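Local atomic coordinates of endoglucanase (Acetivibrio cellulolyticus, PDB entry 5NRM), a protein that binds the type I dockerin of a cellulosomal enzyme through this scaffoldin cohesin domain, the full-length protein probably also hydrolysing cellulose as an endoglucanase. Residues G2-I7 / K23-S28; T34-V39 / T118-D123; T38-A43 / E112-G117; K45-S50 / N98-S103. One frame throughout, in Å; residues are numbered along the deposited sequence. Where two conformers were deposited one is given.

How the contacts relate
The four contacts lie in one cohesin domain. In contacts 2 and 3 strand 34-41 pairs with two successive strands, 118-122 and 110-116, which meet at a corner at Gly-117; Thr-38 and Val-39 are common to both contacts, and the centres are about 14 Å apart. Contact 1, about 12 Å from contact 2 by centres, packs against both: Leu-5 touches Phe-121, and Leu-5 CD2 lies 3.6 Å from Ile-115 CD1. Contact 4 meets contact 3 where Tyr-41 CG approaches Phe-99 CE1 at 3.6 Å. Its centre lies about 24 Å from that of contact 2, and of the four contacts contact 2 alone is touched by the bound dockerin.

Contact 1. Residues G2-I7 / K23-S28; sequences GFNLSI and KLSGIS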
loop_
_atom_site.group_PDB
_atom_site.type_symbol
_atom_site.label_atom_id
_atom_site.label_comp_id
_atom_site.label_asym_id
_atom_site.label_seq_id
_atom_site.Cartn_x
_atom_site.Cartn_y
_atom_site.Cartn_z
ATOM N N GLY A 2 -13.364 -15.555 2.482
ATOM C CA GLY A 2 -11.925 -15.370 2.149
ATOM C C GLY A 2 -11.531 -13.913 1.815
ATOM O O GLY A 2 -12.318 -13.175 1.213
ATOM N N PHE A 3 -10.359 -13.505 2.242
ATOM C CA PHE A 3 -9.851 -12.157 2.035
ATOM C C PHE A 3 -9.161 -12.066 0.668
ATOM O O PHE A 3 -8.279 -12.870 0.345
ATOM C CB PHE A 3 -8.884 -11.782 3.131
ATOM C CG PHE A 3 -8.298 -10.389 3.034
ATOM C CD1 PHE A 3 -9.116 -9.275 2.969
ATOM C CD2 PHE A 3 -6.963 -10.187 3.079
ATOM C CE1 PHE A 3 -8.576 -8.008 2.920
ATOM C CE2 PHE A 3 -6.409 -8.957 3.061
ATOM C CZ PHE A 3 -7.216 -7.828 2.893
ATOM N N ASN A 4 -9.537 -11.055 -0.123
ATOM C CA ASN A 4 -9.113 -10.888 -1.522
ATOM C C ASN A 4 -8.666 -9.472 -1.785
ATOM O O ASN A 4 -9.325 -8.534 -1.355
ATOM C CB ASN A 4 -10.274 -11.171 -2.487
ATOM C CG ASN A 4 -10.544 -12.651 -2.656
ATOM O OD1 ASN A 4 -10.031 -13.280 -3.577
ATOM N ND2 ASN A 4 -11.280 -13.236 -1.722
ATOM N N LEU A 5 -7.539 -9.366 -2.445
ATOM C CA LEU A 5 -7.043 -8.128 -3.063
ATOM C C LEU A 5 -7.159 -8.309 -4.559
ATOM O O LEU A 5 -6.529 -9.201 -5.140
ATOM C CB LEU A 5 -5.589 -7.933 -2.632
ATOM C CG LEU A 5 -4.772 -6.893 -3.373
ATOM C CD1 LEU A 5 -5.453 -5.495 -3.257
ATOM C CD2 LEU A 5 -3.295 -6.804 -2.994
ATOM N N SER A 6 -7.949 -7.457 -5.227
ATOM C CA SER A 6 -8.193 -7.584 -6.640
ATOM C C SER A 6 -8.096 -6.282 -7.374
ATOM O O SER A 6 -8.348 -5.176 -6.840
ATOM C CB SER A 6 -9.535 -8.221 -6.914
ATOM O OG SER A 6 -10.606 -7.391 -6.470
ATOM N N ILE A 7 -7.700 -6.388 -8.615
ATOM C CA ILE A 7 -7.662 -5.239 -9.510
ATOM C C ILE A 7 -8.663 -5.490 -10.598
ATOM O O ILE A 7 -8.715 -6.564 -11.168
ATOM C CB ILE A 7 -6.254 -5.036 -10.122
ATOM C CG1 ILE A 7 -5.249 -4.974 -8.984
ATOM C CG2 ILE A 7 -6.273 -3.821 -11.071
ATOM C CD1 ILE A 7 -3.821 -4.828 -9.451
ATOM N N LYS A 23 -9.456 -3.310 -5.209
ATOM C CA LYS A 23 -10.527 -3.595 -4.232
ATOM C C LYS A 23 -10.047 -4.611 -3.189
ATOM O O LYS A 23 -9.131 -5.425 -3.456
ATOM C CB LYS A 23 -11.722 -4.165 -4.933
ATOM C CG LYS A 23 -12.352 -3.204 -5.926
ATOM C CD LYS A 23 -13.470 -3.863 -6.729
ATOM C CE LYS A 23 -14.750 -3.540 -6.046
ATOM N NZ LYS A 23 -15.854 -4.139 -6.779
ATOM N N LEU A 24 -10.701 -4.542 -2.017
ATOM C CA LEU A 24 -10.592 -5.548 -0.961
ATOM C C LEU A 24 -11.942 -6.155 -0.785
ATOM O O LEU A 24 -12.995 -5.479 -0.826
ATOM C CB LEU A 24 -10.140 -4.921 0.328
ATOM C CG LEU A 24 -8.825 -4.222 0.302
ATOM C CD1 LEU A 24 -8.490 -3.729 1.709
ATOM C CD2 LEU A 24 -7.682 -5.105 -0.229
ATOM N N SER A 25 -11.939 -7.467 -0.569
ATOM C CA SER A 25 -13.145 -8.170 -0.194
ATOM C C SER A 25 -12.827 -9.208 0.862
ATOM O O SER A 25 -11.701 -9.672 0.952
ATOM C CB SER A 25 -13.844 -8.817 -1.402
ATOM O OG SER A 25 -13.165 -10.001 -1.789
ATOM N N GLY A 26 -13.837 -9.519 1.646
ATOM C CA GLY A 26 -13.673 -10.467 2.754
ATOM C C GLY A 26 -12.936 -9.935 3.948
ATOM O O GLY A 26 -12.308 -10.701 4.715
ATOM N N ILE A 27 -12.984 -8.620 4.142
ATOM C CA ILE A 27 -12.435 -8.022 5.368
ATOM C C ILE A 27 -13.246 -8.590 6.498
ATOM O O ILE A 27 -14.479 -8.634 6.431
ATOM C CB ILE A 27 -12.563 -6.503 5.332
ATOM C CG1 ILE A 27 -11.650 -5.968 4.233
ATOM C CG2 ILE A 27 -12.170 -5.880 6.651
ATOM C CD1 ILE A 27 -11.794 -4.484 3.929
ATOM N N SER A 28 -12.550 -9.087 7.526
ATOM C CA SER A 28 -13.201 -9.657 8.756
ATOM C C SER A 28 -13.672 -8.554 9.710
ATOM O O SER A 28 -13.373 -7.362 9.503
ATOM C CB SER A 28 -12.240 -10.554 9.539
ATOM O OG SER A 28 -11.181 -9.778 10.143
HETATM O O HOH W 1 -14.247 -12.304 -0.474
#
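Leu-5 and Leu-24 meet on the tight, inward face of the antiparallel hairpin formed by strands 4-12 and 17-25, part of the cohesin beta-sandwich. They make a non-hydrogen-bonded pair, with Leu-5 CD1 3.8 Å from Leu-24 CD2. Phe-3 fills out the same buried side: its chi1 of -179° sets CG opposite the backbone N and carries the ring past the turn after strand 23-25, where CE1 comes to 3.9 Å from Ile-27 CG1 and CZ approaches Leu-24 CD2. Beyond these segments, Phe-121 meets the Phe-3 ring edge to face and also touches both leucines, tying the hairpin to strand 118-122.

The other face, which carries Asn-4, Ser-6, Lys-23 and Ser-25, is polar. It is loose at the Ser-6 end, where OG is no closer than 3.7 Å to Lys-23 CB and the lysine chain bends at chi3 (95°), leading its amine away. At the other end, one of the two Ser-25 conformers brings OG to 3.2 Å from Asn-4 CB. Between the two faces the backbones are bonded: Ser-6 and Lys-23 exchange two nearly straight bonds, Lys-23 N to Ser-6 O being the shorter at 2.7 Å, and Asn-4 and Ser-25 exchange two more. Near the chain end a water adds a bridge. It donates to Gly-2 O at 2.7 Å and, in that same conformer, lies 2.9 Å from Ser-25 OG, while Asn-4 ND2 reaches Gly-2 O in a weak, bent bond of 3.1 Å.

Contact 2. Residues T34-V39 / T118-D123; sequences TADFTV and TPTFGD
Thr-120 O is held by two neighbours on the facing strand: the N-H of Asp-36, 2.9 Å away in the carbonyl plane, and the CA-H of Ala-35, with CA at 3.2 Å. The reciprocal bond runs from Thr-120 N to Asp-36 O and is almost straight, so the two residues form a hydrogen-bonded pair of the antiparallel sheet. Thr-34 and Gly-122 form the next such pair, although Gly-122 N sits well above the plane of the Thr-34 carbonyl.

On one face the contact is hydrophobic. Phe-121 CE1 touches Ala-35 CB at 3.6 Å, and its CZ meets the Phe-37 ring, the two planes being inclined by 36°. Phe-37 CB also rests on Pro-119 CB at 3.7 Å.

The opposite face is polar. Asp-36 CG stands between its backbone N and carbonyl carbon (chi1 70°), which brings the carboxylate alongside Thr-120, both side chains pointing the same way, and OD1 comes to 3.3 Å from Thr-120 CB. A water lies among Asp-36 OD2, Thr-120 OG1 and Thr-118 O. Asp-36 OD1 and Thr-34 OG1 both hydrogen-bond to Ser-13 OG of the dockerin chain, whose Asn-12 packs on Asp-36 and Thr-120. The pairing thus offers the dockerin a polar surface carried by backbone-bonded strands while its aromatic side is buried in the sandwich, consistent with this sheet face being the cohesin recognition surface.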
loop_
_atom_site.group_PDB
_atom_site.type_symbol
_atom_site.label_atom_id
_atom_site.label_comp_id
_atom_site.label_asym_id
_atom_site.label_seq_id
_atom_site.Cartn_x
_atom_site.Cartn_y
_atom_site.Cartn_z
ATOM N N THR A 34 -3.531 -1.868 8.469
ATOM C CA THR A 34 -2.301 -1.539 7.715
ATOM C C THR A 34 -2.333 -2.203 6.356
ATOM O O THR A 34 -2.890 -3.327 6.221
ATOM C CB THR A 34 -0.979 -2.032 8.462
ATOM O OG1 THR A 34 -0.594 -3.353 8.035
ATOM C CG2 THR A 34 -1.121 -2.165 9.912
ATOM N N ALA A 35 -1.697 -1.603 5.372
ATOM C CA ALA A 35 -1.521 -2.251 4.060
ATOM C C ALA A 35 -0.313 -1.726 3.388
ATOM O O ALA A 35 -0.061 -0.501 3.464
ATOM C CB ALA A 35 -2.735 -2.053 3.180
ATOM N N ASP A 36 0.408 -2.585 2.639
ATOM C CA ASP A 36 1.405 -2.136 1.706
ATOM C C ASP A 36 1.507 -3.092 0.578
ATOM O O ASP A 36 1.579 -4.287 0.782
ATOM C CB ASP A 36 2.803 -1.866 2.356
ATOM C CG ASP A 36 3.513 -3.136 2.795
ATOM O OD1 ASP A 36 3.096 -3.619 3.834
ATOM O OD2 ASP A 36 4.424 -3.611 2.089
ATOM N N PHE A 37 1.630 -2.557 -0.612
ATOM C CA PHE A 37 1.820 -3.428 -1.795
ATOM C C PHE A 37 2.268 -2.594 -2.964
ATOM O O PHE A 37 2.187 -1.358 -2.918
ATOM C CB PHE A 37 0.586 -4.285 -2.132
ATOM C CG PHE A 37 -0.679 -3.510 -2.382
ATOM C CD1 PHE A 37 -1.000 -2.956 -3.597
ATOM C CD2 PHE A 37 -1.579 -3.290 -1.327
ATOM C CE1 PHE A 37 -2.194 -2.285 -3.789
ATOM C CE2 PHE A 37 -2.775 -2.655 -1.500
ATOM C CZ PHE A 37 -3.081 -2.117 -2.741
ATOM N N THR A 38 2.802 -3.321 -3.954
ATOM C CA THR A 38 3.295 -2.719 -5.183
ATOM C C THR A 38 2.285 -3.062 -6.262
ATOM O O THR A 38 1.817 -4.177 -6.355
ATOM C CB THR A 38 4.636 -3.304 -5.566
ATOM O OG1 THR A 38 5.607 -3.005 -4.579
ATOM C CG2 THR A 38 5.186 -2.757 -6.901
ATOM N N VAL A 39 1.993 -2.068 -7.129
ATOM C CA VAL A 39 1.205 -2.241 -8.368
ATOM C C VAL A 39 2.071 -1.949 -9.576
ATOM O O VAL A 39 2.662 -0.894 -9.636
ATOM C CB VAL A 39 -0.052 -1.351 -8.408
ATOM C CG1 VAL A 39 -0.822 -1.601 -9.708
ATOM C CG2 VAL A 39 -0.924 -1.555 -7.201
ATOM N N THR A 118 5.220 -9.256 -2.626
ATOM C CA THR A 118 4.401 -9.691 -1.490
ATOM C C THR A 118 3.608 -8.560 -0.926
ATOM O O THR A 118 4.182 -7.591 -0.458
ATOM C CB THR A 118 5.346 -10.354 -0.428
ATOM O OG1 THR A 118 5.922 -11.567 -0.966
ATOM C CG2 THR A 118 4.612 -10.667 0.852
ATOM N N PRO A 119 2.290 -8.671 -0.908
ATOM C CA PRO A 119 1.499 -7.673 -0.246
ATOM C C PRO A 119 1.346 -8.001 1.238
ATOM O O PRO A 119 1.376 -9.183 1.631
ATOM C CB PRO A 119 0.172 -7.762 -0.972
ATOM C CG PRO A 119 0.036 -9.128 -1.428
ATOM C CD PRO A 119 1.422 -9.679 -1.598
ATOM N N THR A 120 1.304 -6.955 2.054
ATOM C CA THR A 120 1.043 -7.121 3.454
ATOM C C THR A 120 -0.179 -6.343 3.939
ATOM O O THR A 120 -0.351 -5.187 3.589
ATOM C CB THR A 120 2.253 -6.736 4.304
ATOM O OG1 THR A 120 3.365 -7.567 3.924
ATOM C CG2 THR A 120 1.975 -6.866 5.837
ATOM N N PHE A 121 -1.047 -7.056 4.662
ATOM C CA PHE A 121 -2.195 -6.469 5.372
ATOM C C PHE A 121 -2.177 -6.882 6.793
ATOM O O PHE A 121 -1.862 -8.064 7.120
ATOM C CB PHE A 121 -3.496 -6.959 4.736
ATOM C CG PHE A 121 -3.655 -6.501 3.337
ATOM C CD1 PHE A 121 -4.263 -5.292 3.031
ATOM C CD2 PHE A 121 -3.187 -7.296 2.307
ATOM C CE1 PHE A 121 -4.369 -4.881 1.720
ATOM C CE2 PHE A 121 -3.304 -6.888 0.983
ATOM C CZ PHE A 121 -3.898 -5.685 0.698
ATOM N N GLY A 122 -2.371 -5.908 7.658
ATOM C CA GLY A 122 -2.524 -6.202 9.061
ATOM C C GLY A 122 -3.870 -5.859 9.557
ATOM O O GLY A 122 -4.391 -4.783 9.189
ATOM N N ASP A 123 -4.455 -6.743 10.363
ATOM C CA ASP A 123 -5.733 -6.423 10.994
ATOM C C ASP A 123 -5.605 -5.455 12.167
ATOM O O ASP A 123 -4.518 -4.933 12.412
ATOM C CB ASP A 123 -6.535 -7.677 11.239
ATOM C CG ASP A 123 -6.048 -8.472 12.438
ATOM O OD1 ASP A 123 -5.171 -8.035 13.227
ATOM O OD2 ASP A 123 -6.582 -9.603 12.591
HETATM O O HOH W 2 4.739 -6.326 1.929
#

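Contact 3. Residues T38-A43 / E112-G117; sequences TVTYDA and EVSISG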
loop_
_atom_site.group_PDB
_atom_site.type_symbol
_atom_site.label_atom_id
_atom_site.label_comp_id
_atom_site.label_asym_id
_atom_site.label_seq_id
_atom_site.Cartn_x
_atom_site.Cartn_y
_atom_site.Cartn_z
ATOM N N THR A 38 2.802 -3.321 -3.954
ATOM C CA THR A 38 3.295 -2.719 -5.183
ATOM C C THR A 38 2.285 -3.062 -6.262
ATOM O O THR A 38 1.817 -4.177 -6.355
ATOM C CB THR A 38 4.636 -3.304 -5.566
ATOM O OG1 THR A 38 5.607 -3.005 -4.579
ATOM C CG2 THR A 38 5.186 -2.757 -6.901
ATOM N N VAL A 39 1.993 -2.068 -7.129
ATOM C CA VAL A 39 1.205 -2.241 -8.368
ATOM C C VAL A 39 2.071 -1.949 -9.576
ATOM O O VAL A 39 2.662 -0.894 -9.636
ATOM C CB VAL A 39 -0.052 -1.351 -8.408
ATOM C CG1 VAL A 39 -0.822 -1.601 -9.708
ATOM C CG2 VAL A 39 -0.924 -1.555 -7.201
ATOM N N THR A 40 2.184 -2.906 -10.453
ATOM C CA THR A 40 2.838 -2.750 -11.753
ATOM C C THR A 40 1.773 -2.535 -12.802
ATOM O O THR A 40 0.658 -3.037 -12.705
ATOM C CB THR A 40 3.826 -3.852 -12.092
ATOM O OG1 THR A 40 3.160 -5.088 -12.054
ATOM C CG2 THR A 40 4.944 -3.829 -11.081
ATOM N N TYR A 41 2.143 -1.800 -13.848
ATOM C CA TYR A 41 1.230 -1.548 -14.986
ATOM C C TYR A 41 2.033 -1.509 -16.245
ATOM O O TYR A 41 3.238 -1.139 -16.258
ATOM C CB TYR A 41 0.374 -0.316 -14.726
ATOM C CG TYR A 41 1.168 0.951 -14.615
ATOM C CD1 TYR A 41 1.465 1.736 -15.772
ATOM C CD2 TYR A 41 1.650 1.398 -13.394
ATOM C CE1 TYR A 41 2.254 2.870 -15.675
ATOM C CE2 TYR A 41 2.421 2.521 -13.301
ATOM C CZ TYR A 41 2.728 3.287 -14.429
ATOM O OH TYR A 41 3.547 4.423 -14.354
ATOM N N ASP A 42 1.344 -1.743 -17.347
ATOM C CA ASP A 42 2.050 -1.750 -18.658
ATOM C C ASP A 42 2.252 -0.313 -19.134
ATOM O O ASP A 42 1.335 0.354 -19.693
ATOM C CB ASP A 42 1.230 -2.534 -19.678
ATOM C CG ASP A 42 1.871 -2.621 -21.036
ATOM O OD1 ASP A 42 2.889 -1.929 -21.258
ATOM O OD2 ASP A 42 1.339 -3.406 -21.865
ATOM N N ALA A 43 3.456 0.193 -18.860
ATOM C CA ALA A 43 3.717 1.615 -19.143
ATOM C C ALA A 43 3.888 1.821 -20.634
ATOM O O ALA A 43 3.899 2.976 -21.048
ATOM C CB ALA A 43 4.949 2.118 -18.402
ATOM N N GLU A 112 -1.944 -4.723 -18.840
ATOM C CA GLU A 112 -2.008 -5.411 -17.564
ATOM C C GLU A 112 -1.744 -4.441 -16.418
ATOM O O GLU A 112 -0.897 -3.493 -16.522
ATOM C CB GLU A 112 -0.991 -6.521 -17.504
ATOM C CG GLU A 112 -1.361 -7.679 -18.420
ATOM C CD GLU A 112 -0.452 -8.859 -18.339
ATOM O OE1 GLU A 112 0.554 -8.745 -17.599
ATOM O OE2 GLU A 112 -0.778 -9.861 -19.035
ATOM N N VAL A 113 -2.474 -4.647 -15.311
ATOM C CA VAL A 113 -2.294 -3.881 -14.089
ATOM C C VAL A 113 -2.331 -4.984 -12.988
ATOM O O VAL A 113 -3.325 -5.677 -12.862
ATOM C CB VAL A 113 -3.391 -2.849 -13.813
ATOM C CG1 VAL A 113 -3.122 -2.056 -12.559
ATOM C CG2 VAL A 113 -3.515 -1.864 -14.971
ATOM N N SER A 114 -1.237 -5.134 -12.248
ATOM C CA SER A 114 -1.017 -6.346 -11.424
ATOM C C SER A 114 -0.451 -5.943 -10.071
ATOM O O SER A 114 0.311 -4.950 -9.919
ATOM C CB SER A 114 0.016 -7.227 -12.083
ATOM O OG SER A 114 -0.361 -7.520 -13.395
ATOM N N ILE A 115 -0.716 -6.814 -9.074
ATOM C CA ILE A 115 0.069 -6.733 -7.830
ATOM C C ILE A 115 1.416 -7.390 -8.080
ATOM O O ILE A 115 1.473 -8.427 -8.778
ATOM C CB ILE A 115 -0.696 -7.448 -6.728
ATOM C CG1 ILE A 115 -2.110 -6.888 -6.508
ATOM C CG2 ILE A 115 0.135 -7.400 -5.403
ATOM C CD1 ILE A 115 -2.244 -5.397 -6.182
ATOM N N SER A 116 2.495 -6.786 -7.583
ATOM C CA SER A 116 3.840 -7.269 -7.736
ATOM C C SER A 116 4.477 -7.563 -6.354
ATOM O O SER A 116 4.325 -6.777 -5.462
ATOM C CB SER A 116 4.683 -6.200 -8.479
ATOM O OG SER A 116 6.024 -6.632 -8.655
ATOM N N GLY A 117 5.125 -8.716 -6.226
ATOM C CA GLY A 117 5.772 -9.105 -4.976
ATOM C C GLY A 117 4.778 -9.379 -3.874
ATOM O O GLY A 117 3.632 -9.785 -4.134
HETATM O O HOH W 3 3.172 -6.094 -3.078
HETATM O O HOH W 4 0.100 -5.521 -20.819
#
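Thr-40 and Ser-114 exchange two backbone bonds: Thr-40 N gives to Ser-114 O at 2.8 Å, and Ser-114 N returns the bond to Thr-40 O. At one end Ser-116 N binds Thr-38 O, but from well above the carbonyl plane. At the other, Asp-42 N reaches Glu-112 O at 3.0 Å in a bent bond (135° at H), where the strand is already giving way to a loop. The same carbonyls also receive CA-H groups, as when Val-39 CA lies 3.2 Å from Ser-114 O.

Two waters extend the polar contacts. One accepts from Thr-38 N and donates to Ser-116 O at 2.7 Å, spanning the two strands next to the corner at Gly-117. The other links Asp-42 OD2 to Glu-112 N.

These bonds pair strands 34-41 and 110-116 antiparallel within the cohesin beta-sandwich. Apolar contacts line its inner face. In Val-39 the methyl CG1 is trans to N (chi1 -179°) and so meets Val-113 CG1 at 3.7 Å, while CG2 turns toward Ile-115 CD1. The Tyr-41 ring leads away from Val-113 toward strand 46-53, and its OH bonds to Gly-72 N.

On the outer face the contacts are small and mixed. Thr-40 CG2 lies against Ser-116 CB at 3.5 Å, and Thr-38 CG2 reaches the same carbon; Thr-38 OG1 meanwhile bonds to Lys-75 NZ.

Contact 4. Residues K45-S50 / N98-S103; sequences KLEYIS and NFNIKS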
loop_
_atom_site.group_PDB
_atom_site.type_symbol
_atom_site.label_atom_id
_atom_site.label_comp_id
_atom_site.label_asym_id
_atom_site.label_seq_id
_atom_site.Cartn_x
_atom_site.Cartn_y
_atom_site.Cartn_z
ATOM N N LYS A 45 1.573 1.210 -22.642
ATOM C CA LYS A 45 0.213 1.547 -23.030
ATOM C C LYS A 45 -0.490 2.575 -22.141
ATOM O O LYS A 45 -1.445 3.172 -22.575
ATOM C CB LYS A 45 -0.615 0.304 -23.080
ATOM C CG LYS A 45 -0.122 -0.706 -24.105
ATOM C CD LYS A 45 -1.004 -1.948 -24.083
ATOM C CE LYS A 45 -0.307 -3.103 -24.797
ATOM N NZ LYS A 45 -1.318 -3.959 -25.405
ATOM N N LEU A 46 -0.005 2.748 -20.925
ATOM C CA LEU A 46 -0.658 3.566 -19.943
ATOM C C LEU A 46 0.319 4.578 -19.399
ATOM O O LEU A 46 1.464 4.234 -19.027
ATOM C CB LEU A 46 -1.207 2.753 -18.770
ATOM C CG LEU A 46 -2.185 1.599 -19.044
ATOM C CD1 LEU A 46 -2.397 0.813 -17.774
ATOM C CD2 LEU A 46 -3.508 2.080 -19.684
ATOM N N GLU A 47 -0.182 5.766 -19.222
ATOM C CA GLU A 47 0.546 6.874 -18.556
ATOM C C GLU A 47 -0.155 7.097 -17.186
ATOM O O GLU A 47 -1.315 7.491 -17.148
ATOM C CB GLU A 47 0.505 8.128 -19.385
ATOM C CG GLU A 47 1.170 9.329 -18.713
ATOM C CD GLU A 47 0.757 10.729 -19.296
ATOM O OE1 GLU A 47 -0.267 10.966 -20.034
ATOM O OE2 GLU A 47 1.475 11.700 -18.892
ATOM N N TYR A 48 0.553 6.806 -16.086
ATOM C CA TYR A 48 0.012 7.096 -14.753
ATOM C C TYR A 48 -0.090 8.541 -14.467
ATOM O O TYR A 48 0.879 9.275 -14.645
ATOM C CB TYR A 48 0.849 6.405 -13.706
ATOM C CG TYR A 48 0.377 6.605 -12.288
ATOM C CD1 TYR A 48 -0.722 5.908 -11.821
ATOM C CD2 TYR A 48 1.066 7.462 -11.407
ATOM C CE1 TYR A 48 -1.134 6.016 -10.538
ATOM C CE2 TYR A 48 0.617 7.566 -10.113
ATOM C CZ TYR A 48 -0.441 6.799 -9.680
ATOM O OH TYR A 48 -0.770 6.954 -8.319
ATOM N N ILE A 49 -1.269 8.963 -14.035
ATOM C CA ILE A 49 -1.521 10.368 -13.711
ATOM C C ILE A 49 -1.590 10.594 -12.168
ATOM O O ILE A 49 -0.906 11.477 -11.599
ATOM C CB ILE A 49 -2.788 10.869 -14.396
ATOM C CG1 ILE A 49 -2.554 10.746 -15.932
ATOM C CG2 ILE A 49 -3.131 12.299 -13.992
ATOM C CD1 ILE A 49 -1.453 11.594 -16.514
ATOM N N SER A 50 -2.379 9.776 -11.496
ATOM C CA SER A 50 -2.551 9.935 -10.047
ATOM C C SER A 50 -3.246 8.711 -9.497
ATOM O O SER A 50 -3.778 7.847 -10.235
ATOM C CB SER A 50 -3.445 11.182 -9.774
ATOM O OG SER A 50 -4.781 10.967 -10.258
ATOM N N ASN A 98 -5.610 6.324 -11.709
ATOM C CA ASN A 98 -5.973 7.146 -12.880
ATOM C C ASN A 98 -4.864 7.189 -13.921
ATOM O O ASN A 98 -3.747 7.603 -13.636
ATOM C CB ASN A 98 -6.294 8.566 -12.418
ATOM C CG ASN A 98 -7.321 8.592 -11.330
ATOM O OD1 ASN A 98 -8.418 8.094 -11.556
ATOM N ND2 ASN A 98 -7.015 9.242 -10.198
ATOM N N PHE A 99 -5.140 6.635 -15.096
ATOM C CA PHE A 99 -4.243 6.636 -16.223
ATOM C C PHE A 99 -4.816 7.417 -17.409
ATOM O O PHE A 99 -6.016 7.498 -17.585
ATOM C CB PHE A 99 -4.074 5.177 -16.690
ATOM C CG PHE A 99 -3.459 4.266 -15.653
ATOM C CD1 PHE A 99 -2.080 4.244 -15.440
ATOM C CD2 PHE A 99 -4.296 3.468 -14.866
ATOM C CE1 PHE A 99 -1.564 3.330 -14.502
ATOM C CE2 PHE A 99 -3.782 2.574 -13.972
ATOM C CZ PHE A 99 -2.410 2.555 -13.754
ATOM N N ASN A 100 -3.924 7.853 -18.313
ATOM C CA ASN A 100 -4.279 8.171 -19.683
ATOM C C ASN A 100 -3.802 6.982 -20.540
ATOM O O ASN A 100 -2.682 6.509 -20.357
ATOM C CB ASN A 100 -3.566 9.428 -20.104
ATOM C CG ASN A 100 -4.139 10.688 -19.500
ATOM O OD1 ASN A 100 -5.317 10.759 -19.154
ATOM N ND2 ASN A 100 -3.289 11.665 -19.307
ATOM N N ILE A 101 -4.663 6.474 -21.414
ATOM C CA ILE A 101 -4.329 5.445 -22.309
ATOM C C ILE A 101 -3.621 6.057 -23.488
ATOM O O ILE A 101 -4.213 6.918 -24.184
ATOM C CB ILE A 101 -5.590 4.680 -22.773
ATOM C CG1 ILE A 101 -6.370 4.124 -21.588
ATOM C CG2 ILE A 101 -5.165 3.512 -23.672
ATOM C CD1 ILE A 101 -7.751 3.623 -21.897
ATOM N N LYS A 102 -2.414 5.568 -23.830
ATOM C CA LYS A 102 -1.670 6.133 -24.910
ATOM C C LYS A 102 -2.464 5.989 -26.230
ATOM O O LYS A 102 -3.035 4.924 -26.506
ATOM C CB LYS A 102 -0.271 5.532 -25.010
ATOM C CG LYS A 102 0.505 5.878 -23.745
ATOM C CD LYS A 102 1.947 5.375 -23.824
ATOM C CE LYS A 102 2.809 5.852 -22.667
ATOM N NZ LYS A 102 4.185 5.232 -22.754
ATOM N N SER A 103 -2.401 7.029 -27.047
ATOM C CA SER A 103 -3.127 7.032 -28.322
ATOM C C SER A 103 -2.617 5.985 -29.314
ATOM O O SER A 103 -3.397 5.574 -30.155
ATOM C CB SER A 103 -3.123 8.419 -28.992
ATOM O OG SER A 103 -1.772 8.929 -29.077
#
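An antiparallel strand pairing interrupted by a classic beta bulge joins residues 46-50 to residues 98-101, on the other side of the domain's centre from contact 2, where the dockerin does not touch. Ile-49 and Ser-50 both face Asn-98: its O takes Ile-49 N at 2.9 Å and Ser-50 N in a weak, longer bond. Asn-98 N returns a bond to Ser-50 O, and its ND2 donates to Ser-50 OG at 2.8 Å and also to Asp-52, so the amide is fixed at the bulge.

On the inner face Leu-46 CD1 stands almost over the centre of the Phe-99 ring, a CH-pi contact 4.1 Å from the centroid and 6° off the normal. Leu-46 CD2 runs beside Ile-101 CG1. Tyr-48 turns its ring edge toward the Phe-99 face in an offset edge-to-face pair, planes at 66°.

Outside, Asn-100 ND2 reaches Glu-47 OE1 at 3.2 Å from above the carboxylate plane, and Ile-49 CD1 lies 3.3 Å from the same nitrogen. One amide-carboxylate and one amide-hydroxyl bond thus join the strands on the partly solvent-facing side, while buried Phe-99 is held by Leu-46 over one face and by the Tyr-48 ring edge, both from strand 46-53.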